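Side-chain contacts in putative prephenate dehydratase (Streptococcus mutans, PDB 4LUB), which probably catalyses the conversion of prephenate to phenylpyruvate, with loss of water and carbon dioxide, in phenylalanine biosynthesis: residues B[52-55]-B[59-62]; B[63-68]-B[238-243]; B[228-231]-B[235-238]. All coordinates share one frame; numbering follows the deposited sequence.

Interaction 1: residues B[52-55]-B[59-62]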
ATOM      1  N   PRO B  52      -5.554  15.132   5.022  1.00 28.64           N
ATOM      2  CA  PRO B  52      -6.135  13.914   4.445  1.00 24.28           C
ATOM      3  C   PRO B  52      -5.157  12.760   4.591  1.00 25.12           C
ATOM      4  O   PRO B  52      -3.950  12.973   4.428  1.00 24.50           O
ATOM      5  CB  PRO B  52      -6.353  14.276   2.976  1.00 24.11           C
ATOM      6  CG  PRO B  52      -5.347  15.343   2.698  1.00 28.34           C
ATOM      7  CD  PRO B  52      -5.144  16.100   3.986  1.00 31.10           C
ATOM      8  N   VAL B  53      -5.629  11.572   4.967  1.00 23.37           N
ATOM      9  CA  VAL B  53      -4.719  10.434   5.029  1.00 22.96           C
ATOM     10  C   VAL B  53      -5.077   9.284   4.085  1.00 21.98           C
ATOM     11  O   VAL B  53      -4.191   8.579   3.620  1.00 22.24           O
ATOM     12  CB  VAL B  53      -4.594   9.899   6.486  1.00 26.48           C
ATOM     13  CG1 VAL B  53      -4.431  11.058   7.456  1.00 23.44           C
ATOM     14  CG2 VAL B  53      -5.763   8.991   6.876  1.00 22.17           C
ATOM     15  N   GLU B  54      -6.359   9.081   3.810  1.00 20.65           N
ATOM     16  CA  GLU B  54      -6.753   7.979   2.943  1.00 21.69           C
ATOM     17  C   GLU B  54      -8.053   8.229   2.204  1.00 22.87           C
ATOM     18  O   GLU B  54      -9.012   8.704   2.796  1.00 23.80           O
ATOM     19  CB  GLU B  54      -6.893   6.680   3.750  1.00 19.46           C
ATOM     20  CG  GLU B  54      -7.288   5.481   2.892  1.00 21.11           C
ATOM     21  CD  GLU B  54      -7.307   4.183   3.659  1.00 26.73           C
ATOM     22  OE1 GLU B  54      -6.902   4.192   4.841  1.00 26.68           O
ATOM     23  OE2 GLU B  54      -7.708   3.153   3.076  1.00 26.35           O
ATOM     24  N   ASN B  55      -8.093   7.845   0.931  1.00 22.01           N
ATOM     25  CA  ASN B  55      -9.296   7.974   0.116  1.00 23.33           C
ATOM     26  C   ASN B  55      -9.791   6.600  -0.311  1.00 24.61           C
ATOM     27  O   ASN B  55      -8.996   5.692  -0.560  1.00 24.55           O
ATOM     28  CB  ASN B  55      -9.038   8.850  -1.112  1.00 29.18           C
ATOM     29  CG  ASN B  55     -10.265   8.989  -1.993  1.00 34.42           C
ATOM     30  OD1 ASN B  55     -10.463   8.201  -2.915  1.00 37.55           O
ATOM     31  ND2 ASN B  55     -11.119   9.964  -1.687  1.00 37.28           N
ATOM     32  N   GLY B  59      -6.663   5.437  -2.225  1.00 29.74           N
ATOM     33  CA  GLY B  59      -5.936   4.788  -1.145  1.00 27.03           C
ATOM     34  C   GLY B  59      -5.218   5.747  -0.210  1.00 25.95           C
ATOM     35  O   GLY B  59      -5.559   6.922  -0.128  1.00 26.03           O
ATOM     36  N   SER B  60      -4.203   5.242   0.484  1.00 27.47           N
ATOM     37  CA  SER B  60      -3.429   6.037   1.433  1.00 29.74           C
ATOM     38  C   SER B  60      -2.616   7.153   0.794  1.00 31.78           C
ATOM     39  O   SER B  60      -2.018   6.978  -0.265  1.00 33.73           O
ATOM     40  CB  SER B  60      -2.506   5.130   2.238  1.00 30.16           C
ATOM     41  OG  SER B  60      -3.216   4.520   3.306  1.00 29.40           O
ATOM     42  N   VAL B  61      -2.607   8.308   1.450  1.00 29.22           N
ATOM     43  CA  VAL B  61      -1.833   9.451   0.987  1.00 26.02           C
ATOM     44  C   VAL B  61      -0.369   9.265   1.385  1.00 27.33           C
ATOM     45  O   VAL B  61      -0.012   9.388   2.558  1.00 23.64           O
ATOM     46  CB  VAL B  61      -2.376  10.772   1.558  1.00 25.58           C
ATOM     47  CG1 VAL B  61      -1.610  11.965   0.982  1.00 22.45           C
ATOM     48  CG2 VAL B  61      -3.871  10.897   1.263  1.00 28.10           C
ATOM     49  N   HIS B  62       0.468   8.947   0.402  1.00 27.55           N
ATOM     50  CA  HIS B  62       1.883   8.664   0.640  1.00 28.54           C
ATOM     51  C   HIS B  62       2.585   9.751   1.450  1.00 27.46           C
ATOM     52  O   HIS B  62       3.275   9.452   2.432  1.00 24.44           O
ATOM     53  CB  HIS B  62       2.616   8.464  -0.686  1.00 27.24           C
ATOM     54  CG  HIS B  62       2.114   7.300  -1.479  1.00 28.57           C
ATOM     55  ND1 HIS B  62       2.476   7.091  -2.791  1.00 31.78           N
ATOM     56  CD2 HIS B  62       1.278   6.288  -1.149  1.00 25.27           C
ATOM     57  CE1 HIS B  62       1.879   5.999  -3.239  1.00 29.42           C
ATOM     58  NE2 HIS B  62       1.149   5.493  -2.264  1.00 32.07           N
TER
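Val61 N donates to Val53 O at 2.7 Å, with a nearly straight N-H...O angle of 175°. Asn55 and Gly59 bond each other both ways: Asn55 N to Gly59 O at 2.9 Å, and Gly59 N back to Asn55 O in a more bent bond (137°). Between these bonds Glu54 and Ser60 form an antiparallel non-hydrogen-bonded pair. Beside this pair, Glu54 CA makes a CA-H...O contact with Gly59 O at 3.5 Å, and Ser60 CA makes one with Val53 O.

The motif is a tight beta hairpin of strands 48-55 and 59-60. Val53 and Glu54 together face Arg174 of strand 172-179, a classic beta bulge.

The side chain of Val61, at the N-cap position of helix 62-70, packs against the facing backbone. With CG1 anti to its backbone N (chi1 -176°), CG2 lies beside that N. It therefore meets the carbonyl that the N binds, 3.3 Å from Val53 O.

The side chains of Glu54 and Ser60 lie on one face of the hairpin. Glu54 OE1 and Ser60 OG, 4.0 Å apart, both bind Lys224. OE1 also pairs with Arg174, and Glu54 OE2 bonds Tyr237 of the second subunit.

Interaction 2: residues B[63-68]-B[238-243]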
ATOM      1  N   GLU B  63       2.439  11.000   1.009  1.00 24.04           N
ATOM      2  CA  GLU B  63       3.055  12.144   1.686  1.00 25.81           C
ATOM      3  C   GLU B  63       2.793  12.169   3.191  1.00 24.84           C
ATOM      4  O   GLU B  63       3.701  12.436   3.979  1.00 26.05           O
ATOM      5  CB  GLU B  63       2.591  13.473   1.068  1.00 26.17           C
ATOM      6  CG  GLU B  63       3.546  14.621   1.415  1.00 29.99           C
ATOM      7  CD  GLU B  63       3.085  15.975   0.910  1.00 32.97           C
ATOM      8  OE1 GLU B  63       2.142  16.028   0.085  1.00 37.39           O
ATOM      9  OE2 GLU B  63       3.673  16.998   1.336  1.00 33.48           O
ATOM     10  N   THR B  64       1.548  11.923   3.581  1.00 22.94           N
ATOM     11  CA  THR B  64       1.169  11.962   4.992  1.00 21.48           C
ATOM     12  C   THR B  64       1.909  10.911   5.810  1.00 22.32           C
ATOM     13  O   THR B  64       2.563  11.228   6.804  1.00 23.49           O
ATOM     14  CB  THR B  64      -0.349  11.753   5.179  1.00 24.42           C
ATOM     15  OG1 THR B  64      -1.061  12.803   4.517  1.00 23.54           O
ATOM     16  CG2 THR B  64      -0.708  11.799   6.651  1.00 26.74           C
ATOM     17  N   PHE B  65       1.830   9.661   5.371  1.00 19.84           N
ATOM     18  CA  PHE B  65       2.443   8.557   6.097  1.00 20.50           C
ATOM     19  C   PHE B  65       3.975   8.543   6.073  1.00 22.98           C
ATOM     20  O   PHE B  65       4.594   8.187   7.076  1.00 21.64           O
ATOM     21  CB  PHE B  65       1.871   7.240   5.581  1.00 20.74           C
ATOM     22  CG  PHE B  65       0.465   7.017   6.023  1.00 23.70           C
ATOM     23  CD1 PHE B  65       0.191   6.688   7.339  1.00 24.29           C
ATOM     24  CD2 PHE B  65      -0.591   7.215   5.146  1.00 22.19           C
ATOM     25  CE1 PHE B  65      -1.104   6.511   7.768  1.00 24.39           C
ATOM     26  CE2 PHE B  65      -1.898   7.045   5.570  1.00 22.39           C
ATOM     27  CZ  PHE B  65      -2.154   6.687   6.883  1.00 26.26           C
ATOM     28  N   ASP B  66       4.592   8.887   4.943  1.00 22.44           N
ATOM     29  CA  ASP B  66       6.054   9.003   4.908  1.00 26.45           C
ATOM     30  C   ASP B  66       6.571  10.056   5.890  1.00 27.02           C
ATOM     31  O   ASP B  66       7.524   9.810   6.627  1.00 27.11           O
ATOM     32  CB  ASP B  66       6.572   9.307   3.491  1.00 28.08           C
ATOM     33  CG  ASP B  66       6.172   8.242   2.474  1.00 29.91           C
ATOM     34  OD1 ASP B  66       5.957   7.080   2.879  1.00 30.32           O
ATOM     35  OD2 ASP B  66       6.104   8.561   1.268  1.00 31.82           O
ATOM     36  N   TYR B  67       5.978  11.242   5.872  1.00 26.21           N
ATOM     37  CA  TYR B  67       6.373  12.280   6.820  1.00 26.16           C
ATOM     38  C   TYR B  67       6.144  11.879   8.285  1.00 28.39           C
ATOM     39  O   TYR B  67       7.028  12.051   9.120  1.00 31.30           O
ATOM     40  CB  TYR B  67       5.664  13.599   6.531  1.00 25.19           C
ATOM     41  CG  TYR B  67       6.402  14.737   7.193  1.00 27.67           C
ATOM     42  CD1 TYR B  67       7.490  15.333   6.569  1.00 27.12           C
ATOM     43  CD2 TYR B  67       6.043  15.184   8.456  1.00 27.26           C
ATOM     44  CE1 TYR B  67       8.193  16.361   7.180  1.00 28.80           C
ATOM     45  CE2 TYR B  67       6.736  16.210   9.072  1.00 27.42           C
ATOM     46  CZ  TYR B  67       7.806  16.792   8.432  1.00 30.51           C
ATOM     47  OH  TYR B  67       8.494  17.810   9.045  1.00 33.55           O
ATOM     48  N   LEU B  68       4.941  11.404   8.597  1.00 24.83           N
ATOM     49  CA  LEU B  68       4.623  10.939   9.947  1.00 25.32           C
ATOM     50  C   LEU B  68       5.523   9.825  10.476  1.00 28.24           C
ATOM     51  O   LEU B  68       5.853   9.814  11.661  1.00 32.67           O
ATOM     52  CB  LEU B  68       3.160  10.485  10.023  1.00 24.91           C
ATOM     53  CG  LEU B  68       2.148  11.429  10.694  1.00 31.86           C
ATOM     54  CD1 LEU B  68       2.458  12.908  10.558  1.00 36.92           C
ATOM     55  CD2 LEU B  68       0.710  11.084  10.292  1.00 30.60           C
ATOM     56  N   PHE B 238       8.269  -0.294   5.558  1.00 24.63           N
ATOM     57  CA  PHE B 238       7.573  -0.211   6.821  1.00 24.88           C
ATOM     58  C   PHE B 238       6.094  -0.372   6.521  1.00 24.13           C
ATOM     59  O   PHE B 238       5.637  -0.062   5.428  1.00 26.55           O
ATOM     60  CB  PHE B 238       7.900   1.064   7.604  1.00 22.93           C
ATOM     61  CG  PHE B 238       7.268   2.313   7.064  1.00 24.44           C
ATOM     62  CD1 PHE B 238       6.035   2.731   7.522  1.00 23.99           C
ATOM     63  CD2 PHE B 238       7.927   3.091   6.132  1.00 26.79           C
ATOM     64  CE1 PHE B 238       5.460   3.890   7.045  1.00 27.48           C
ATOM     65  CE2 PHE B 238       7.358   4.253   5.650  1.00 25.02           C
ATOM     66  CZ  PHE B 238       6.120   4.652   6.107  1.00 26.48           C
ATOM     67  N   PHE B 239       5.359  -0.892   7.484  1.00 19.95           N
ATOM     68  CA  PHE B 239       3.951  -1.198   7.282  1.00 21.42           C
ATOM     69  C   PHE B 239       3.031  -0.338   8.126  1.00 23.46           C
ATOM     70  O   PHE B 239       3.199  -0.238   9.336  1.00 27.96           O
ATOM     71  CB  PHE B 239       3.708  -2.689   7.560  1.00 20.29           C
ATOM     72  CG  PHE B 239       4.540  -3.591   6.700  1.00 23.80           C
ATOM     73  CD1 PHE B 239       4.096  -3.963   5.444  1.00 27.46           C
ATOM     74  CD2 PHE B 239       5.782  -4.025   7.121  1.00 25.74           C
ATOM     75  CE1 PHE B 239       4.867  -4.779   4.632  1.00 29.01           C
ATOM     76  CE2 PHE B 239       6.557  -4.840   6.314  1.00 29.32           C
ATOM     77  CZ  PHE B 239       6.099  -5.216   5.071  1.00 29.05           C
ATOM     78  N   ILE B 240       2.052   0.276   7.470  1.00 24.26           N
ATOM     79  CA  ILE B 240       0.978   0.973   8.163  1.00 25.20           C
ATOM     80  C   ILE B 240      -0.150   0.007   8.440  1.00 23.27           C
ATOM     81  O   ILE B 240      -0.760  -0.533   7.524  1.00 22.69           O
ATOM     82  CB  ILE B 240       0.419   2.143   7.352  1.00 28.06           C
ATOM     83  CG1 ILE B 240       1.557   3.023   6.861  1.00 29.68           C
ATOM     84  CG2 ILE B 240      -0.563   2.949   8.197  1.00 30.36           C
ATOM     85  CD1 ILE B 240       2.385   3.555   8.006  1.00 36.19           C
ATOM     86  N   ILE B 241      -0.395  -0.224   9.718  1.00 17.42           N
ATOM     87  CA  ILE B 241      -1.480  -1.078  10.159  1.00 22.24           C
ATOM     88  C   ILE B 241      -2.468  -0.379  11.098  1.00 19.91           C
ATOM     89  O   ILE B 241      -2.069   0.294  12.048  1.00 22.94           O
ATOM     90  CB  ILE B 241      -0.888  -2.357  10.806  1.00 37.32           C
ATOM     91  CG1 ILE B 241      -0.163  -3.172   9.749  1.00 44.93           C
ATOM     92  CG2 ILE B 241      -1.993  -3.266  11.295  1.00 38.33           C
ATOM     93  CD1 ILE B 241       0.668  -4.290  10.284  1.00 48.94           C
ATOM     94  N   ASP B 242      -3.759  -0.532  10.808  1.00 16.36           N
ATOM     95  CA  ASP B 242      -4.810  -0.079  11.715  1.00 18.61           C
ATOM     96  C   ASP B 242      -5.446  -1.284  12.407  1.00 23.14           C
ATOM     97  O   ASP B 242      -5.667  -2.326  11.782  1.00 22.55           O
ATOM     98  CB  ASP B 242      -5.912   0.716  11.000  1.00 18.33           C
ATOM     99  CG  ASP B 242      -5.394   1.923  10.224  1.00 19.80           C
ATOM    100  OD1 ASP B 242      -4.215   2.325  10.372  1.00 19.96           O
ATOM    101  OD2 ASP B 242      -6.211   2.497   9.482  1.00 21.29           O
ATOM    102  N   PHE B 243      -5.763  -1.119  13.686  1.00 20.54           N
ATOM    103  CA  PHE B 243      -6.491  -2.126  14.442  1.00 24.92           C
ATOM    104  C   PHE B 243      -7.589  -1.441  15.217  1.00 24.24           C
ATOM    105  O   PHE B 243      -7.459  -0.278  15.601  1.00 22.84           O
ATOM    106  CB  PHE B 243      -5.578  -2.856  15.436  1.00 21.66           C
ATOM    107  CG  PHE B 243      -4.635  -3.834  14.806  1.00 25.74           C
ATOM    108  CD1 PHE B 243      -5.094  -5.045  14.328  1.00 25.31           C
ATOM    109  CD2 PHE B 243      -3.284  -3.557  14.717  1.00 29.95           C
ATOM    110  CE1 PHE B 243      -4.231  -5.952  13.752  1.00 24.36           C
ATOM    111  CE2 PHE B 243      -2.423  -4.471  14.145  1.00 30.27           C
ATOM    112  CZ  PHE B 243      -2.894  -5.667  13.660  1.00 25.84           C
TER
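Asp66 OD2 is held by a salt bridge from Arg228 NH2; Lys231 NZ adds only a long, weak ion pair. The other carboxylate oxygen, OD1, touches Phe238. It approaches the rim of the ring, near the ring plane, 4.0 Å from Phe238 CZ. The carboxylate and ring planes stand 78° apart. The CB of Asp66 points away from the strand, and the carboxylate turns back toward it. The Phe65 carbonyl comes to the same end of the ring, with Phe65 O 4.0 Å from Phe238 CZ.

The second half of the contact is apolar. Phe65 reaches from the helix, and its CD1 and CE1 atoms meet the branches of Ile240. Phe65 CE1 lies 3.6 Å from Ile240 CG2. Phe65 CD1 is 3.9 Å from Ile240 CD1. In Ile240, CG2 is anti to the backbone N and CG1 is beside it (chi1 -50°), and both branches reach the Phe65 ring.

Helix 62-70 belongs to the prephenate dehydratase part of the chain and strand 237-244 to the ACT part, so the contact joins the two. The segment axes are 10.6 Å apart and cross at 109°. Phe65 also meets Trp176, and Phe238 stacks with Phe69.

Across the two segments the chemistry is van der Waals contact, with an approach of Asp66 OD1 to the ring rim that is probably weakly favourable. The charge of Asp66 is probably balanced mainly by Arg228, from the strand beside 237-244.

Interaction 3: residues B[228-231]-B[235-238]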
ATOM      1  N   ARG B 228       4.962   0.849   2.738  1.00 22.92           N
ATOM      2  CA  ARG B 228       5.605   2.043   2.227  1.00 24.05           C
ATOM      3  C   ARG B 228       7.084   1.719   2.126  1.00 27.45           C
ATOM      4  O   ARG B 228       7.595   0.953   2.946  1.00 25.50           O
ATOM      5  CB  ARG B 228       5.384   3.231   3.170  1.00 24.98           C
ATOM      6  CG  ARG B 228       3.945   3.802   3.259  1.00 19.39           C
ATOM      7  CD  ARG B 228       3.416   4.194   1.896  1.00 19.47           C
ATOM      8  NE  ARG B 228       4.239   5.236   1.306  1.00 19.72           N
ATOM      9  CZ  ARG B 228       4.542   5.305   0.016  1.00 23.79           C
ATOM     10  NH1 ARG B 228       4.078   4.383  -0.820  1.00 27.47           N
ATOM     11  NH2 ARG B 228       5.310   6.295  -0.434  1.00 22.88           N
ATOM     12  N   PRO B 229       7.774   2.262   1.111  1.00 28.07           N
ATOM     13  CA  PRO B 229       9.231   2.078   1.050  1.00 31.44           C
ATOM     14  C   PRO B 229       9.932   2.574   2.310  1.00 31.69           C
ATOM     15  O   PRO B 229       9.619   3.657   2.809  1.00 32.76           O
ATOM     16  CB  PRO B 229       9.650   2.909  -0.177  1.00 31.94           C
ATOM     17  CG  PRO B 229       8.378   3.173  -0.930  1.00 32.81           C
ATOM     18  CD  PRO B 229       7.292   3.204   0.091  1.00 29.80           C
ATOM     19  N   LEU B 230      10.868   1.778   2.818  1.00 33.46           N
ATOM     20  CA  LEU B 230      11.718   2.194   3.931  1.00 38.26           C
ATOM     21  C   LEU B 230      12.718   3.262   3.510  1.00 41.16           C
ATOM     22  O   LEU B 230      13.357   3.893   4.353  1.00 41.79           O
ATOM     23  CB  LEU B 230      12.458   0.990   4.519  1.00 40.20           C
ATOM     24  CG  LEU B 230      12.827   1.055   6.000  1.00 42.31           C
ATOM     25  CD1 LEU B 230      11.678   1.575   6.847  1.00 43.08           C
ATOM     26  CD2 LEU B 230      13.283  -0.313   6.492  1.00 40.98           C
ATOM     27  N   LYS B 231      12.825   3.462   2.198  1.00 44.39           N
ATOM     28  CA  LYS B 231      13.837   4.325   1.593  1.00 50.26           C
ATOM     29  C   LYS B 231      15.246   3.873   1.966  1.00 54.14           C
ATOM     30  O   LYS B 231      16.117   4.691   2.270  1.00 55.07           O
ATOM     31  CB  LYS B 231      13.622   5.796   1.976  1.00 50.41           C
ATOM     32  CG  LYS B 231      12.164   6.217   2.019  1.00 52.43           C
ATOM     33  CD  LYS B 231      11.691   6.711   0.652  1.00 53.61           C
ATOM     34  CE  LYS B 231      10.596   7.770   0.779  1.00 49.25           C
ATOM     35  NZ  LYS B 231       9.313   7.349   0.136  1.00 42.71           N
ATOM     36  N   GLY B 235      12.675  -3.859  -1.555  1.00 46.07           N
ATOM     37  CA  GLY B 235      12.364  -5.028  -0.755  1.00 41.51           C
ATOM     38  C   GLY B 235      12.397  -4.774   0.742  1.00 38.76           C
ATOM     39  O   GLY B 235      12.123  -5.685   1.528  1.00 36.36           O
ATOM     40  N   GLU B 236      12.726  -3.548   1.147  1.00 35.47           N
ATOM     41  CA  GLU B 236      12.559  -3.149   2.546  1.00 35.04           C
ATOM     42  C   GLU B 236      11.482  -2.088   2.719  1.00 32.94           C
ATOM     43  O   GLU B 236      11.453  -1.075   2.012  1.00 32.25           O
ATOM     44  CB  GLU B 236      13.887  -2.665   3.131  1.00 36.50           C
ATOM     45  CG  GLU B 236      14.970  -3.734   3.106  1.00 41.11           C
ATOM     46  CD  GLU B 236      16.220  -3.310   3.837  1.00 43.84           C
ATOM     47  OE1 GLU B 236      16.338  -2.112   4.154  1.00 42.91           O
ATOM     48  OE2 GLU B 236      17.082  -4.175   4.102  1.00 47.87           O
ATOM     49  N   TYR B 237      10.589  -2.336   3.661  1.00 30.14           N
ATOM     50  CA  TYR B 237       9.420  -1.504   3.835  1.00 30.52           C
ATOM     51  C   TYR B 237       9.102  -1.286   5.295  1.00 28.87           C
ATOM     52  O   TYR B 237       9.579  -2.007   6.161  1.00 29.20           O
ATOM     53  CB  TYR B 237       8.212  -2.178   3.187  1.00 31.69           C
ATOM     54  CG  TYR B 237       8.434  -2.680   1.780  1.00 34.15           C
ATOM     55  CD1 TYR B 237       8.251  -1.848   0.691  1.00 33.79           C
ATOM     56  CD2 TYR B 237       8.810  -3.995   1.543  1.00 37.09           C
ATOM     57  CE1 TYR B 237       8.438  -2.304  -0.595  1.00 36.48           C
ATOM     58  CE2 TYR B 237       9.002  -4.462   0.257  1.00 39.19           C
ATOM     59  CZ  TYR B 237       8.814  -3.611  -0.810  1.00 37.95           C
ATOM     60  OH  TYR B 237       9.001  -4.064  -2.091  1.00 35.69           O
ATOM     61  N   PHE B 238       8.269  -0.294   5.558  1.00 24.63           N
ATOM     62  CA  PHE B 238       7.573  -0.211   6.821  1.00 24.88           C
ATOM     63  C   PHE B 238       6.094  -0.372   6.521  1.00 24.13           C
ATOM     64  O   PHE B 238       5.637  -0.062   5.428  1.00 26.55           O
ATOM     65  CB  PHE B 238       7.900   1.064   7.604  1.00 22.93           C
ATOM     66  CG  PHE B 238       7.268   2.313   7.064  1.00 24.44           C
ATOM     67  CD1 PHE B 238       6.035   2.731   7.522  1.00 23.99           C
ATOM     68  CD2 PHE B 238       7.927   3.091   6.132  1.00 26.79           C
ATOM     69  CE1 PHE B 238       5.460   3.890   7.045  1.00 27.48           C
ATOM     70  CE2 PHE B 238       7.358   4.253   5.650  1.00 25.02           C
ATOM     71  CZ  PHE B 238       6.120   4.652   6.107  1.00 26.48           C
TER
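Phe238 carries its ring between its backbone N and carbonyl carbon (chi1 74°), the crowded position, and this sets the ring over CB of Arg228. The bends at chi2 and chi3 of Arg228 carry its guanidinium away from the facing segment, with one face against CD of the next residue, Pro229. The two segments are the facing ends of a beta hairpin, strands 222-229 and 237-244, in the ACT part of the chain.

The Arg228 and Phe238 side chains run side by side, pointing the same way. The guanidinium and ring planes are nevertheless 79° apart. Arg228 CB lies over the ring face, 3.7 Å from the ring centroid and 29° off the normal, a CH-pi contact. It is offset toward the rim and close, 3.3 Å from Phe238 CE2. CG of Arg228 follows along the same ring, near CZ.

The backbones of Arg228 and Phe238 bond each other both ways. Arg228 N donates to Phe238 O at 2.9 Å. Phe238 N donates to Arg228 O at 3.0 Å. Toward the turn, Leu230 N donates to Glu236 O at 3.0 Å. The Leu230 side chain then spreads over the facing segment: CD1 reaches Phe238 CB at 3.9 Å, near the edge of the ring, and CD2 packs on CB of Glu236. Glu236 OE1 bonds Thr232 in the turn.

Arg228 NH1 bonds the Glu58 carbonyl of the second subunit. The Tyr237 ring, whose hydroxyl also reaches that subunit at Glu54, leaves the hairpin with the Arg228 carbonyl oxygen at its edge, in plane, and Tyr237 CB stands 3.2 Å from that Arg228 O.

In the fold
All three contacts are buried. Interaction 2 lies nearest the centre of the chain and is mainly apolar, a helix set on a strand. Interactions 1 and 3 are hairpins held by backbone bonds, and their polar side chains reach the second subunit. Interaction 3 is the farthest out, its centre about 18 Å from the centre of the chain. Interactions 1 and 2 are continuous: strand 59-60 runs into helix 62-70, and Ser60 packs on Phe65. Interactions 2 and 3 share strand 237-244 and are tied by a salt bridge. Interactions 1 and 3 lie in different parts of the chain, prephenate dehydratase and ACT, about 17 Å apart between centres, yet His62 packs on Arg228.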